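Local coordinates for Serine/threonine-protein kinase Tel1 (Chaetomium thermophilum, PDB 6SKY) that probably phosphorylates serine and threonine in [ST]-Q motifs as an ATP-dependent protein kinase that activates checkpoint signalling after DNA damage, at residues D1449-K1460 with K1507-Y1518; A1477-R1485 with T1540-A1548. All blocks are in the same frame, centred on the assembly; numbering follows the deposited sequence.

Contact 1 joins helices 1448-1461 and 1502-1521; contact 2 joins helix 1470-1487 to the end of helix 1530-1543 and the turn after it. Their segments alternate along the chain, and their centres lie about 14 Å apart. Helix 1502-1521 is shared ground: it meets helix 1448-1461 through Phe1511 and Trp1514, while Phe1511 CD1 also packs against Leu1484 CD1 of helix 1470-1487 at 3.6 Å. His1512 NE2 lies 3.2 Å from Ala1544 O, a probable hydrogen bond, which would tie this carbonyl of contact 2 to contact 1 as well. Both lie in all-helical parts of the chain, consistent with its alpha solenoid, away from the nucleotide and magnesium sites of the kinase domain.

Contact 1 of 2, residues D1449-K1460 with K1507-Y1518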
loop_
_atom_site.group_PDB
_atom_site.type_symbol
_atom_site.label_atom_id
_atom_site.label_comp_id
_atom_site.label_asym_id
_atom_site.label_seq_id
_atom_site.Cartn_x
_atom_site.Cartn_y
_atom_site.Cartn_z
ATOM N N ASP A 1449 -41.433 -68.890 27.501
ATOM C CA ASP A 1449 -41.257 -69.445 28.836
ATOM C C ASP A 1449 -40.133 -70.469 28.912
ATOM O O ASP A 1449 -39.397 -70.493 29.901
ATOM C CB ASP A 1449 -42.562 -70.084 29.304
ATOM C CG ASP A 1449 -43.188 -70.939 28.236
ATOM O OD1 ASP A 1449 -42.897 -70.688 27.047
ATOM O OD2 ASP A 1449 -43.964 -71.855 28.580
ATOM N N ASP A 1450 -39.982 -71.319 27.897
ATOM C CA ASP A 1450 -38.865 -72.255 27.882
ATOM C C ASP A 1450 -37.541 -71.505 27.909
ATOM O O ASP A 1450 -36.650 -71.798 28.718
ATOM C CB ASP A 1450 -38.946 -73.150 26.645
ATOM C CG ASP A 1450 -40.366 -73.403 26.202
ATOM O OD1 ASP A 1450 -41.244 -73.526 27.078
ATOM O OD2 ASP A 1450 -40.608 -73.472 24.978
ATOM N N ALA A 1451 -37.404 -70.525 27.013
ATOM C CA ALA A 1451 -36.190 -69.724 26.957
ATOM C C ALA A 1451 -35.965 -68.971 28.257
ATOM O O ALA A 1451 -34.832 -68.878 28.735
ATOM C CB ALA A 1451 -36.258 -68.756 25.779
ATOM N N LEU A 1452 -37.033 -68.433 28.851
ATOM C CA LEU A 1452 -36.873 -67.699 30.101
ATOM C C LEU A 1452 -36.440 -68.613 31.236
ATOM O O LEU A 1452 -35.625 -68.213 32.072
ATOM C CB LEU A 1452 -38.168 -66.976 30.458
ATOM C CG LEU A 1452 -38.434 -65.724 29.625
ATOM C CD1 LEU A 1452 -39.775 -65.125 29.954
ATOM C CD2 LEU A 1452 -37.334 -64.715 29.848
ATOM N N GLY A 1453 -36.944 -69.845 31.268
ATOM C CA GLY A 1453 -36.503 -70.780 32.288
ATOM C C GLY A 1453 -35.046 -71.163 32.121
ATOM O O GLY A 1453 -34.277 -71.169 33.091
ATOM N N ILE A 1454 -34.641 -71.479 30.889
ATOM C CA ILE A 1454 -33.244 -71.831 30.653
ATOM C C ILE A 1454 -32.337 -70.650 30.972
ATOM O O ILE A 1454 -31.239 -70.820 31.515
ATOM C CB ILE A 1454 -33.037 -72.322 29.210
ATOM C CG1 ILE A 1454 -34.016 -73.438 28.870
ATOM C CG2 ILE A 1454 -31.644 -72.858 29.048
ATOM C CD1 ILE A 1454 -33.922 -73.893 27.441
ATOM N N THR A 1455 -32.786 -69.433 30.657
ATOM C CA THR A 1455 -31.980 -68.248 30.921
ATOM C C THR A 1455 -31.831 -68.008 32.414
ATOM O O THR A 1455 -30.735 -67.696 32.894
ATOM C CB THR A 1455 -32.609 -67.034 30.250
ATOM O OG1 THR A 1455 -32.905 -67.344 28.886
ATOM C CG2 THR A 1455 -31.661 -65.870 30.296
ATOM N N GLN A 1456 -32.931 -68.123 33.163
ATOM C CA GLN A 1456 -32.850 -68.030 34.614
ATOM C C GLN A 1456 -31.862 -69.044 35.163
ATOM O O GLN A 1456 -31.002 -68.708 35.984
ATOM C CB GLN A 1456 -34.221 -68.254 35.243
ATOM C CG GLN A 1456 -35.223 -67.155 35.026
ATOM C CD GLN A 1456 -36.236 -67.093 36.146
ATOM O OE1 GLN A 1456 -35.911 -67.359 37.302
ATOM N NE2 GLN A 1456 -37.472 -66.741 35.812
ATOM N N TYR A 1457 -31.968 -70.294 34.709
ATOM C CA TYR A 1457 -31.090 -71.332 35.232
ATOM C C TYR A 1457 -29.634 -71.025 34.935
ATOM O O TYR A 1457 -28.774 -71.167 35.809
ATOM C CB TYR A 1457 -31.469 -72.695 34.659
ATOM C CG TYR A 1457 -30.514 -73.788 35.079
ATOM C CD1 TYR A 1457 -30.607 -74.373 36.331
ATOM C CD2 TYR A 1457 -29.513 -74.222 34.229
ATOM C CE1 TYR A 1457 -29.731 -75.362 36.721
ATOM C CE2 TYR A 1457 -28.632 -75.209 34.612
ATOM C CZ TYR A 1457 -28.745 -75.776 35.856
ATOM O OH TYR A 1457 -27.865 -76.761 36.232
ATOM N N LEU A 1458 -29.338 -70.603 33.706
ATOM C CA LEU A 1458 -27.955 -70.348 33.320
ATOM C C LEU A 1458 -27.377 -69.167 34.085
ATOM O O LEU A 1458 -26.255 -69.240 34.594
ATOM C CB LEU A 1458 -27.864 -70.117 31.816
ATOM C CG LEU A 1458 -28.104 -71.359 30.966
ATOM C CD1 LEU A 1458 -28.241 -70.987 29.509
ATOM C CD2 LEU A 1458 -26.968 -72.334 31.161
ATOM N N ILE A 1459 -28.123 -68.064 34.177
ATOM C CA ILE A 1459 -27.611 -66.910 34.911
ATOM C C ILE A 1459 -27.416 -67.261 36.377
ATOM O O ILE A 1459 -26.457 -66.814 37.016
ATOM C CB ILE A 1459 -28.544 -65.699 34.744
ATOM C CG1 ILE A 1459 -28.728 -65.356 33.273
ATOM C CG2 ILE A 1459 -27.970 -64.500 35.465
ATOM C CD1 ILE A 1459 -29.668 -64.212 33.044
ATOM N N LYS A 1460 -28.312 -68.078 36.935
ATOM C CA LYS A 1460 -28.213 -68.427 38.344
ATOM C C LYS A 1460 -27.027 -69.345 38.608
ATOM O O LYS A 1460 -26.309 -69.168 39.598
ATOM C CB LYS A 1460 -29.514 -69.080 38.797
ATOM C CG LYS A 1460 -29.873 -68.837 40.245
ATOM C CD LYS A 1460 -31.322 -69.209 40.504
ATOM C CE LYS A 1460 -31.777 -68.741 41.870
ATOM N NZ LYS A 1460 -33.207 -69.056 42.114
ATOM N N LYS A 1507 -44.751 -63.907 33.315
ATOM C CA LYS A 1507 -43.472 -64.585 33.492
ATOM C C LYS A 1507 -42.317 -63.692 33.068
ATOM O O LYS A 1507 -41.291 -63.618 33.753
ATOM C CB LYS A 1507 -43.458 -65.892 32.701
ATOM C CG LYS A 1507 -44.469 -66.910 33.189
ATOM C CD LYS A 1507 -44.584 -68.082 32.236
ATOM C CE LYS A 1507 -45.562 -69.117 32.761
ATOM N NZ LYS A 1507 -45.628 -70.315 31.879
ATOM N N ALA A 1508 -42.470 -63.003 31.937
ATOM C CA ALA A 1508 -41.443 -62.069 31.491
ATOM C C ALA A 1508 -41.233 -60.951 32.503
ATOM O O ALA A 1508 -40.097 -60.539 32.750
ATOM C CB ALA A 1508 -41.815 -61.497 30.126
ATOM N N GLN A 1509 -42.315 -60.453 33.106
ATOM C CA GLN A 1509 -42.179 -59.384 34.091
ATOM C C GLN A 1509 -41.472 -59.871 35.347
ATOM O O GLN A 1509 -40.626 -59.162 35.907
ATOM C CB GLN A 1509 -43.548 -58.815 34.445
ATOM C CG GLN A 1509 -44.229 -58.066 33.323
ATOM C CD GLN A 1509 -45.672 -57.741 33.647
ATOM O OE1 GLN A 1509 -46.165 -58.073 34.722
ATOM N NE2 GLN A 1509 -46.359 -57.094 32.714
ATOM N N GLU A 1510 -41.812 -61.073 35.813
ATOM C CA GLU A 1510 -41.135 -61.617 36.985
ATOM C C GLU A 1510 -39.661 -61.857 36.701
ATOM O O GLU A 1510 -38.806 -61.610 37.562
ATOM C CB GLU A 1510 -41.812 -62.908 37.437
ATOM C CG GLU A 1510 -43.185 -62.702 38.039
ATOM C CD GLU A 1510 -43.708 -63.946 38.731
ATOM O OE1 GLU A 1510 -43.330 -65.061 38.320
ATOM O OE2 GLU A 1510 -44.490 -63.806 39.695
ATOM N N PHE A 1511 -39.338 -62.330 35.494
ATOM C CA PHE A 1511 -37.936 -62.483 35.127
ATOM C C PHE A 1511 -37.232 -61.136 35.077
ATOM O O PHE A 1511 -36.083 -61.016 35.505
ATOM C CB PHE A 1511 -37.797 -63.186 33.782
ATOM C CG PHE A 1511 -36.393 -63.181 33.262
ATOM C CD1 PHE A 1511 -36.053 -62.444 32.148
ATOM C CD2 PHE A 1511 -35.400 -63.879 33.922
ATOM C CE1 PHE A 1511 -34.761 -62.429 31.690
ATOM C CE2 PHE A 1511 -34.109 -63.863 33.468
ATOM C CZ PHE A 1511 -33.787 -63.138 32.353
ATOM N N HIS A 1512 -37.902 -60.118 34.537
ATOM C CA HIS A 1512 -37.334 -58.776 34.496
ATOM C C HIS A 1512 -37.014 -58.278 35.898
ATOM O O HIS A 1512 -35.932 -57.730 36.141
ATOM C CB HIS A 1512 -38.317 -57.848 33.780
ATOM C CG HIS A 1512 -37.847 -56.434 33.640
ATOM N ND1 HIS A 1512 -37.775 -55.798 32.419
ATOM C CD2 HIS A 1512 -37.466 -55.519 34.562
ATOM C CE1 HIS A 1512 -37.348 -54.562 32.594
ATOM N NE2 HIS A 1512 -37.153 -54.368 33.885
ATOM N N ALA A 1513 -37.939 -58.478 36.839
ATOM C CA ALA A 1513 -37.706 -58.044 38.213
ATOM C C ALA A 1513 -36.552 -58.810 38.846
ATOM O O ALA A 1513 -35.676 -58.217 39.490
ATOM C CB ALA A 1513 -38.980 -58.209 39.037
ATOM N N TRP A 1514 -36.533 -60.136 38.676
ATOM C CA TRP A 1514 -35.444 -60.933 39.234
ATOM C C TRP A 1514 -34.103 -60.514 38.654
ATOM O O TRP A 1514 -33.111 -60.400 39.382
ATOM C CB TRP A 1514 -35.682 -62.420 38.978
ATOM C CG TRP A 1514 -34.494 -63.251 39.338
ATOM C CD1 TRP A 1514 -34.198 -63.764 40.560
ATOM C CD2 TRP A 1514 -33.425 -63.643 38.470
ATOM N NE1 TRP A 1514 -33.017 -64.457 40.512
ATOM C CE2 TRP A 1514 -32.522 -64.397 39.236
ATOM C CE3 TRP A 1514 -33.146 -63.429 37.118
ATOM C CZ2 TRP A 1514 -31.361 -64.940 38.698
ATOM C CZ3 TRP A 1514 -31.993 -63.969 36.586
ATOM C CH2 TRP A 1514 -31.117 -64.715 37.373
ATOM N N PHE A 1515 -34.056 -60.279 37.343
ATOM C CA PHE A 1515 -32.808 -59.925 36.685
ATOM C C PHE A 1515 -32.322 -58.561 37.136
ATOM O O PHE A 1515 -31.123 -58.369 37.361
ATOM C CB PHE A 1515 -32.998 -59.955 35.170
ATOM C CG PHE A 1515 -31.716 -59.972 34.398
ATOM C CD1 PHE A 1515 -30.540 -60.373 34.992
ATOM C CD2 PHE A 1515 -31.688 -59.578 33.076
ATOM C CE1 PHE A 1515 -29.365 -60.388 34.286
ATOM C CE2 PHE A 1515 -30.513 -59.589 32.366
ATOM C CZ PHE A 1515 -29.349 -59.994 32.976
ATOM N N SER A 1516 -33.233 -57.596 37.273
ATOM C CA SER A 1516 -32.822 -56.281 37.746
ATOM C C SER A 1516 -32.319 -56.347 39.180
ATOM O O SER A 1516 -31.335 -55.685 39.525
ATOM C CB SER A 1516 -33.976 -55.295 37.616
ATOM O OG SER A 1516 -35.191 -55.900 38.001
ATOM N N LYS A 1517 -32.971 -57.146 40.029
ATOM C CA LYS A 1517 -32.464 -57.337 41.386
ATOM C C LYS A 1517 -31.073 -57.955 41.371
ATOM O O LYS A 1517 -30.181 -57.519 42.109
ATOM C CB LYS A 1517 -33.421 -58.216 42.187
ATOM C CG LYS A 1517 -34.781 -57.598 42.428
ATOM C CD LYS A 1517 -35.667 -58.543 43.217
ATOM C CE LYS A 1517 -37.034 -57.940 43.469
ATOM N NZ LYS A 1517 -37.916 -58.876 44.217
ATOM N N TYR A 1518 -30.877 -58.975 40.537
ATOM C CA TYR A 1518 -29.573 -59.617 40.428
ATOM C C TYR A 1518 -28.504 -58.616 40.012
ATOM O O TYR A 1518 -27.409 -58.582 40.584
ATOM C CB TYR A 1518 -29.647 -60.772 39.431
ATOM C CG TYR A 1518 -28.311 -61.400 39.150
ATOM C CD1 TYR A 1518 -27.572 -61.042 38.034
ATOM C CD2 TYR A 1518 -27.778 -62.341 40.010
ATOM C CE1 TYR A 1518 -26.345 -61.607 37.785
ATOM C CE2 TYR A 1518 -26.556 -62.910 39.768
ATOM C CZ TYR A 1518 -25.842 -62.541 38.656
ATOM O OH TYR A 1518 -24.618 -63.117 38.419
#
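Phe1511 and Ile1459 interlock as reciprocal knobs into holes between two nearly parallel helices, whose axes cross at 19° and approach to 10.6 Å. With CG anti to the backbone N (chi1 171°), the Phe1511 ring reaches in among Leu1452, Thr1455, Gln1456 and Ile1459. Leu1452 CD2 comes obliquely to CD1 of this ring, 3.5 Å away, while its other methyl, CD1, rests by Ala1508 CA. Gln1456 runs past Phe1511 in the opposite direction, its amide plane turned 26° from the ring and its CG 3.5 Å from Phe1511 CD2. One turn on, Ile1459 splits its branches between aromatics. Its CD1 lies over a face of Phe1515, 4.0 Å from CE1 of that ring; its CG2 meets the edge of Trp1514, 3.7 Å from CH2, and lies over one face of Tyr1518, offset from the ring centre. Leu1466 packs on Ile1459 and Tyr1518; the Tyr1518 hydroxyl is hydrogen-bonded to Asp1463 OD1. At the other end Lys1507 extends alongside Asp1449, the 4.0 Å from NZ to OD2 being too long for a salt bridge. No hydrogen bond links the segments, so this pairing of solenoid helices rests mainly on apolar and aromatic packing, with a probably modest electrostatic attraction at the Asp1449 end.

Contact 2 of 2, residues A1477-R1485 with T1540-A1548; sequences ALSSLADLR and TENAAHIRA
Arg1485 reaches the backbone of residues 1544-1547 and makes the one hydrogen bond between the segments. From CB, which points toward the other segment, CG swings to the side opposite the backbone N (chi1 -177°). Arg1485 CG lies 3.6 Å from Ile1546 O, with Arg1547 O a little farther off, and touches Ile1546 CG1. The chain then curls at chi2 and chi3, which keeps CD and NE beside the Ile1546 carbonyl. Arg1485 CD is 3.4 Å from Ile1546 O; Arg1485 NE comes to 3.1 Å of Ile1546 O, but at an angle too poor for a hydrogen bond. Beyond CZ, Arg1485 NH2 donates to Ala1544 O at 3.0 Å. That oxygen lies at the guanidinium edge, close to its plane, whereas NH2 sits above the carbonyl plane and the bond is bent, with an N-H...O angle of 140°. His1512 of helix 1502-1521 packs on the Arg1485 side chain. Nearer the start of both segments the contact is apolar: the CB of Ala1543 meets Leu1478 CD1 and Leu1481 CD1, each at 4.1 Å, and Leu1481 CD1 also reaches Thr1540 O. Met1587 of helix 1578-1588 packs on Ala1482 and Ile1546. Ala1543 to Ile1546 form a type I beta turn. The Ala1544 carbonyl within it is thus reached by a side chain; the positive guanidinium would probably also attract the nearby Ile1546 oxygen, but direct bonding across the segments comes down to a single bent N-H...O bond gripping Ala1544 O.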
loop_
_atom_site.group_PDB
_atom_site.type_symbol
_atom_site.label_atom_id
_atom_site.label_comp_id
_atom_site.label_asym_id
_atom_site.label_seq_id
_atom_site.Cartn_x
_atom_site.Cartn_y
_atom_site.Cartn_z
ATOM N N ALA A 1477 -26.855 -57.726 29.617
ATOM C CA ALA A 1477 -27.907 -57.127 30.421
ATOM C C ALA A 1477 -28.589 -55.995 29.675
ATOM O O ALA A 1477 -29.817 -55.903 29.659
ATOM C CB ALA A 1477 -27.322 -56.625 31.736
ATOM N N LEU A 1478 -27.805 -55.115 29.053
ATOM C CA LEU A 1478 -28.393 -54.013 28.302
ATOM C C LEU A 1478 -29.298 -54.525 27.192
ATOM O O LEU A 1478 -30.456 -54.106 27.078
ATOM C CB LEU A 1478 -27.289 -53.127 27.736
ATOM C CG LEU A 1478 -27.711 -51.987 26.822
ATOM C CD1 LEU A 1478 -28.794 -51.163 27.465
ATOM C CD2 LEU A 1478 -26.511 -51.133 26.528
ATOM N N SER A 1479 -28.792 -55.448 26.371
ATOM C CA SER A 1479 -29.586 -55.955 25.257
ATOM C C SER A 1479 -30.830 -56.678 25.746
ATOM O O SER A 1479 -31.915 -56.516 25.177
ATOM C CB SER A 1479 -28.741 -56.883 24.392
ATOM O OG SER A 1479 -27.573 -56.234 23.939
ATOM N N SER A 1480 -30.698 -57.470 26.810
ATOM C CA SER A 1480 -31.823 -58.258 27.292
ATOM C C SER A 1480 -32.895 -57.369 27.897
ATOM O O SER A 1480 -34.084 -57.541 27.617
ATOM C CB SER A 1480 -31.333 -59.285 28.308
ATOM O OG SER A 1480 -32.348 -60.222 28.608
ATOM N N LEU A 1481 -32.494 -56.409 28.729
ATOM C CA LEU A 1481 -33.461 -55.496 29.321
ATOM C C LEU A 1481 -34.151 -54.659 28.255
ATOM O O LEU A 1481 -35.358 -54.411 28.340
ATOM C CB LEU A 1481 -32.769 -54.608 30.347
ATOM C CG LEU A 1481 -32.248 -55.352 31.574
ATOM C CD1 LEU A 1481 -31.358 -54.453 32.402
ATOM C CD2 LEU A 1481 -33.397 -55.877 32.408
ATOM N N ALA A 1482 -33.409 -54.228 27.232
ATOM C CA ALA A 1482 -34.026 -53.470 26.152
ATOM C C ALA A 1482 -35.067 -54.305 25.415
ATOM O O ALA A 1482 -36.198 -53.853 25.189
ATOM C CB ALA A 1482 -32.952 -52.977 25.188
ATOM N N ASP A 1483 -34.706 -55.532 25.033
ATOM C CA ASP A 1483 -35.648 -56.359 24.286
ATOM C C ASP A 1483 -36.841 -56.771 25.135
ATOM O O ASP A 1483 -37.944 -56.933 24.604
ATOM C CB ASP A 1483 -34.947 -57.592 23.723
ATOM C CG ASP A 1483 -34.283 -57.324 22.388
ATOM O OD1 ASP A 1483 -34.272 -56.154 21.958
ATOM O OD2 ASP A 1483 -33.780 -58.282 21.765
ATOM N N LEU A 1484 -36.657 -56.934 26.444
ATOM C CA LEU A 1484 -37.798 -57.216 27.308
ATOM C C LEU A 1484 -38.718 -56.009 27.404
ATOM O O LEU A 1484 -39.934 -56.130 27.225
ATOM C CB LEU A 1484 -37.322 -57.639 28.694
ATOM C CG LEU A 1484 -36.803 -59.070 28.766
ATOM C CD1 LEU A 1484 -36.335 -59.396 30.168
ATOM C CD2 LEU A 1484 -37.875 -60.037 28.308
ATOM N N ARG A 1485 -38.155 -54.829 27.681
ATOM C CA ARG A 1485 -38.968 -53.624 27.764
ATOM C C ARG A 1485 -39.740 -53.380 26.478
ATOM O O ARG A 1485 -40.856 -52.854 26.518
ATOM C CB ARG A 1485 -38.091 -52.419 28.094
ATOM C CG ARG A 1485 -38.867 -51.134 28.275
ATOM C CD ARG A 1485 -39.870 -51.259 29.406
ATOM N NE ARG A 1485 -39.224 -51.242 30.713
ATOM C CZ ARG A 1485 -39.843 -51.531 31.851
ATOM N NH1 ARG A 1485 -41.122 -51.870 31.842
ATOM N NH2 ARG A 1485 -39.182 -51.487 32.998
ATOM N N THR A 1540 -27.082 -50.423 33.932
ATOM C CA THR A 1540 -28.062 -51.444 34.286
ATOM C C THR A 1540 -29.304 -50.831 34.920
ATOM O O THR A 1540 -30.437 -51.163 34.544
ATOM C CB THR A 1540 -27.426 -52.461 35.225
ATOM O OG1 THR A 1540 -26.797 -51.771 36.310
ATOM C CG2 THR A 1540 -26.386 -53.271 34.486
ATOM N N GLU A 1541 -29.115 -49.920 35.878
ATOM C CA GLU A 1541 -30.256 -49.349 36.579
ATOM C C GLU A 1541 -31.130 -48.524 35.645
ATOM O O GLU A 1541 -32.360 -48.647 35.666
ATOM C CB GLU A 1541 -29.778 -48.506 37.757
ATOM C CG GLU A 1541 -30.821 -47.543 38.282
ATOM C CD GLU A 1541 -32.143 -48.215 38.616
ATOM O OE1 GLU A 1541 -32.136 -49.378 39.068
ATOM O OE2 GLU A 1541 -33.195 -47.573 38.417
ATOM N N ASN A 1542 -30.524 -47.675 34.816
ATOM C CA ASN A 1542 -31.330 -46.863 33.917
ATOM C C ASN A 1542 -32.017 -47.721 32.866
ATOM O O ASN A 1542 -33.161 -47.446 32.494
ATOM C CB ASN A 1542 -30.467 -45.785 33.268
ATOM C CG ASN A 1542 -29.916 -44.801 34.276
ATOM O OD1 ASN A 1542 -30.639 -43.960 34.794
ATOM N ND2 ASN A 1542 -28.627 -44.901 34.556
ATOM N N ALA A 1543 -31.354 -48.780 32.394
ATOM C CA ALA A 1543 -31.998 -49.676 31.441
ATOM C C ALA A 1543 -33.176 -50.406 32.064
ATOM O O ALA A 1543 -34.144 -50.724 31.367
ATOM C CB ALA A 1543 -30.987 -50.681 30.896
ATOM N N ALA A 1544 -33.117 -50.679 33.366
ATOM C CA ALA A 1544 -34.204 -51.395 34.018
ATOM C C ALA A 1544 -35.517 -50.620 34.042
ATOM O O ALA A 1544 -36.556 -51.219 34.332
ATOM C CB ALA A 1544 -33.800 -51.762 35.443
ATOM N N HIS A 1545 -35.510 -49.318 33.740
ATOM C CA HIS A 1545 -36.699 -48.492 33.911
ATOM C C HIS A 1545 -37.018 -47.611 32.713
ATOM O O HIS A 1545 -37.831 -46.690 32.843
ATOM C CB HIS A 1545 -36.559 -47.612 35.155
ATOM C CG HIS A 1545 -36.476 -48.384 36.431
ATOM N ND1 HIS A 1545 -35.284 -48.642 37.070
ATOM C CD2 HIS A 1545 -37.440 -48.968 37.181
ATOM C CE1 HIS A 1545 -35.516 -49.347 38.162
ATOM N NE2 HIS A 1545 -36.817 -49.557 38.252
ATOM N N ILE A 1546 -36.416 -47.861 31.554
ATOM C CA ILE A 1546 -36.661 -47.030 30.383
ATOM C C ILE A 1546 -38.073 -47.266 29.876
ATOM O O ILE A 1546 -38.761 -48.191 30.318
ATOM C CB ILE A 1546 -35.637 -47.302 29.268
ATOM C CG1 ILE A 1546 -35.563 -48.795 28.974
ATOM C CG2 ILE A 1546 -34.281 -46.754 29.640
ATOM C CD1 ILE A 1546 -34.552 -49.147 27.930
ATOM N N ARG A 1547 -38.517 -46.416 28.965
ATOM C CA ARG A 1547 -39.760 -46.595 28.243
ATOM C C ARG A 1547 -39.468 -47.197 26.873
ATOM O O ARG A 1547 -38.360 -47.657 26.595
ATOM C CB ARG A 1547 -40.499 -45.265 28.134
ATOM C CG ARG A 1547 -41.090 -44.775 29.434
ATOM C CD ARG A 1547 -41.564 -43.341 29.306
ATOM N NE ARG A 1547 -42.263 -43.095 28.047
ATOM C CZ ARG A 1547 -41.757 -42.394 27.037
ATOM N NH1 ARG A 1547 -40.545 -41.868 27.136
ATOM N NH2 ARG A 1547 -42.460 -42.220 25.929
ATOM N N ALA A 1548 -40.473 -47.191 26.000
ATOM C CA ALA A 1548 -40.314 -47.808 24.689
ATOM C C ALA A 1548 -39.446 -46.961 23.766
ATOM O O ALA A 1548 -38.755 -47.498 22.893
ATOM C CB ALA A 1548 -41.685 -48.054 24.061
#